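PDB 3RAG: VWFA domain-containing protein, which is of unknown function but has a von Willebrand factor type A fold and binds a sodium ion at what is probably a metal-ion-dependent adhesion site. Local coordinates for residues V139-S144 / V174-F179. Residues are numbered along the deposited sequence; the frame is centred on the assembly and turned at random.
With NA (sodium ion), chain C.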
loop_
_atom_site.group_PDB
_atom_site.type_symbol
_atom_site.label_atom_id
_atom_site.label_comp_id
_atom_site.label_asym_id
_atom_site.label_seq_id
_atom_site.Cartn_x
_atom_site.Cartn_y
_atom_site.Cartn_z
ATOM N N VAL A 139 1.692 -4.452 3.589
ATOM C CA VAL A 139 0.484 -4.003 4.272
ATOM C C VAL A 139 0.879 -3.744 5.739
ATOM O O VAL A 139 1.391 -4.661 6.405
ATOM C CB VAL A 139 -0.605 -5.094 4.204
ATOM C CG1 VAL A 139 -1.855 -4.623 4.932
ATOM C CG2 VAL A 139 -0.933 -5.451 2.733
ATOM N N CYS A 140 0.685 -2.506 6.221
ATOM C CA CYS A 140 1.044 -2.106 7.595
ATOM C C CYS A 140 -0.236 -2.008 8.382
ATOM O O CYS A 140 -1.077 -1.175 8.065
ATOM C CB CYS A 140 1.700 -0.717 7.650
ATOM S SG CYS A 140 3.201 -0.614 6.698
ATOM N N LEU A 141 -0.387 -2.862 9.386
ATOM C CA LEU A 141 -1.634 -2.967 10.130
ATOM C C LEU A 141 -1.468 -2.413 11.542
ATOM O O LEU A 141 -0.651 -2.902 12.345
ATOM C CB LEU A 141 -2.081 -4.444 10.206
ATOM C CG LEU A 141 -2.257 -5.114 8.849
ATOM C CD1 LEU A 141 -2.684 -6.577 9.016
ATOM C CD2 LEU A 141 -3.359 -4.325 8.086
ATOM N N ASP A 142 -2.276 -1.401 11.829
ATOM C CA ASP A 142 -2.359 -0.757 13.139
ATOM C C ASP A 142 -2.900 -1.809 14.092
ATOM O O ASP A 142 -3.938 -2.416 13.807
ATOM C CB ASP A 142 -3.368 0.376 12.968
ATOM C CG ASP A 142 -3.535 1.266 14.192
ATOM O OD1 ASP A 142 -3.248 0.855 15.333
ATOM O OD2 ASP A 142 -4.030 2.407 13.975
ATOM N N THR A 143 -2.197 -2.047 15.199
ATOM C CA THR A 143 -2.693 -2.957 16.223
ATOM C C THR A 143 -2.680 -2.271 17.579
ATOM O O THR A 143 -2.489 -2.905 18.599
ATOM C CB THR A 143 -1.884 -4.297 16.279
ATOM O OG1 THR A 143 -0.523 -4.045 16.667
ATOM C CG2 THR A 143 -1.927 -5.003 14.943
ATOM N N SER A 144 -2.940 -0.964 17.602
ATOM C CA SER A 144 -3.063 -0.282 18.880
ATOM C C SER A 144 -4.291 -0.817 19.610
ATOM O O SER A 144 -5.121 -1.508 19.019
ATOM C CB SER A 144 -3.191 1.222 18.668
ATOM O OG SER A 144 -4.330 1.496 17.891
ATOM N N VAL A 174 3.756 -10.026 -1.257
ATOM C CA VAL A 174 3.115 -9.268 -0.177
ATOM C C VAL A 174 3.772 -9.597 1.151
ATOM O O VAL A 174 4.002 -10.774 1.497
ATOM C CB VAL A 174 1.583 -9.539 -0.120
ATOM C CG1 VAL A 174 1.314 -11.017 0.117
ATOM C CG2 VAL A 174 0.904 -8.697 0.962
ATOM N N SER A 175 4.074 -8.552 1.916
ATOM C CA SER A 175 4.576 -8.730 3.279
ATOM C C SER A 175 3.606 -7.996 4.195
ATOM O O SER A 175 2.934 -7.046 3.765
ATOM C CB SER A 175 5.973 -8.112 3.394
ATOM O OG SER A 175 6.434 -8.137 4.735
ATOM N N VAL A 176 3.514 -8.429 5.449
ATOM C CA VAL A 176 2.614 -7.766 6.377
ATOM C C VAL A 176 3.396 -7.385 7.627
ATOM O O VAL A 176 4.198 -8.176 8.156
ATOM C CB VAL A 176 1.439 -8.708 6.779
ATOM C CG1 VAL A 176 0.536 -8.045 7.829
ATOM C CG2 VAL A 176 0.655 -9.176 5.528
ATOM N N ILE A 177 3.203 -6.153 8.076
ATOM C CA ILE A 177 3.728 -5.784 9.368
ATOM C C ILE A 177 2.638 -5.198 10.227
ATOM O O ILE A 177 1.636 -4.681 9.722
ATOM C CB ILE A 177 4.913 -4.809 9.280
ATOM C CG1 ILE A 177 4.491 -3.484 8.724
ATOM C CG2 ILE A 177 6.027 -5.353 8.405
ATOM C CD1 ILE A 177 5.709 -2.586 8.474
ATOM N N ALA A 178 2.833 -5.309 11.533
ATOM C CA ALA A 178 1.941 -4.733 12.525
ATOM C C ALA A 178 2.680 -3.633 13.286
ATOM O O ALA A 178 3.886 -3.709 13.487
ATOM C CB ALA A 178 1.504 -5.805 13.518
ATOM N N PHE A 179 1.941 -2.616 13.711
ATOM C CA PHE A 179 2.490 -1.570 14.548
ATOM C C PHE A 179 1.455 -1.219 15.602
ATOM O O PHE A 179 0.295 -0.979 15.284
ATOM C CB PHE A 179 2.925 -0.328 13.729
ATOM C CG PHE A 179 1.807 0.367 12.974
ATOM C CD1 PHE A 179 1.262 1.546 13.470
ATOM C CD2 PHE A 179 1.327 -0.136 11.766
ATOM C CE1 PHE A 179 0.258 2.212 12.787
ATOM C CE2 PHE A 179 0.301 0.541 11.045
ATOM C CZ PHE A 179 -0.229 1.714 11.557
HETATM NA NA NA C . -5.888 3.561 17.465
HETATM O O HOH W 1 -4.210 4.252 15.743
HETATM O O HOH W 2 -5.650 6.198 18.525
#
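Five backbone hydrogen bonds join residues 139-144 to residues 174-179 as parallel neighbours. Val139 and Leu141 each give their N-H to one residue of the partner strand and their carbonyl to another, and the series closes where Thr143 N meets Phe179 O at 2.7 Å.

Apolar contacts line both faces of the sheet. On one, Leu141 CD1 lies 3.7 Å from Val176 CG1 and the methyl of Thr143 rests on Ala178 CB; on the other, Cys140 SG packs against CG1 and CD1 of Ile177. Phe179 places CG between its backbone N and carbonyl carbon (chi1 62°), which swings the ring across the neighbouring strand: Asp142 CA sits over one face, 3.7 Å from the centroid, in a CH-pi contact, while Cys140 O approaches the rim.

The side-chain hydrogen bonds centre on the carboxylate of Asp142. Its OD1 accepts from Ser144 N, closing an Asx turn, and from Ser144 OG, both at 2.9 Å, while OD2 is hydrogen-bonded to Thr17 OG1 and Asp18 N. With an alanine at this position, Ser144 N, Thr17 OG1 and Asp18 N would probably lose their common acceptor group, and Ser144 OG, which binds the sodium ion at 2.6 Å, a restraint on its rotation. Asp18 and Ser146 also bind this ion, and Asp-Thr-Ser-Ala-Ser, starting at the C-terminal end of strand 135-142, the first strand of a beta-alpha-beta unit, matches the Asp-x-Ser-x-Ser motif of the metal-ion-dependent adhesion site (MIDAS) of vWA domains.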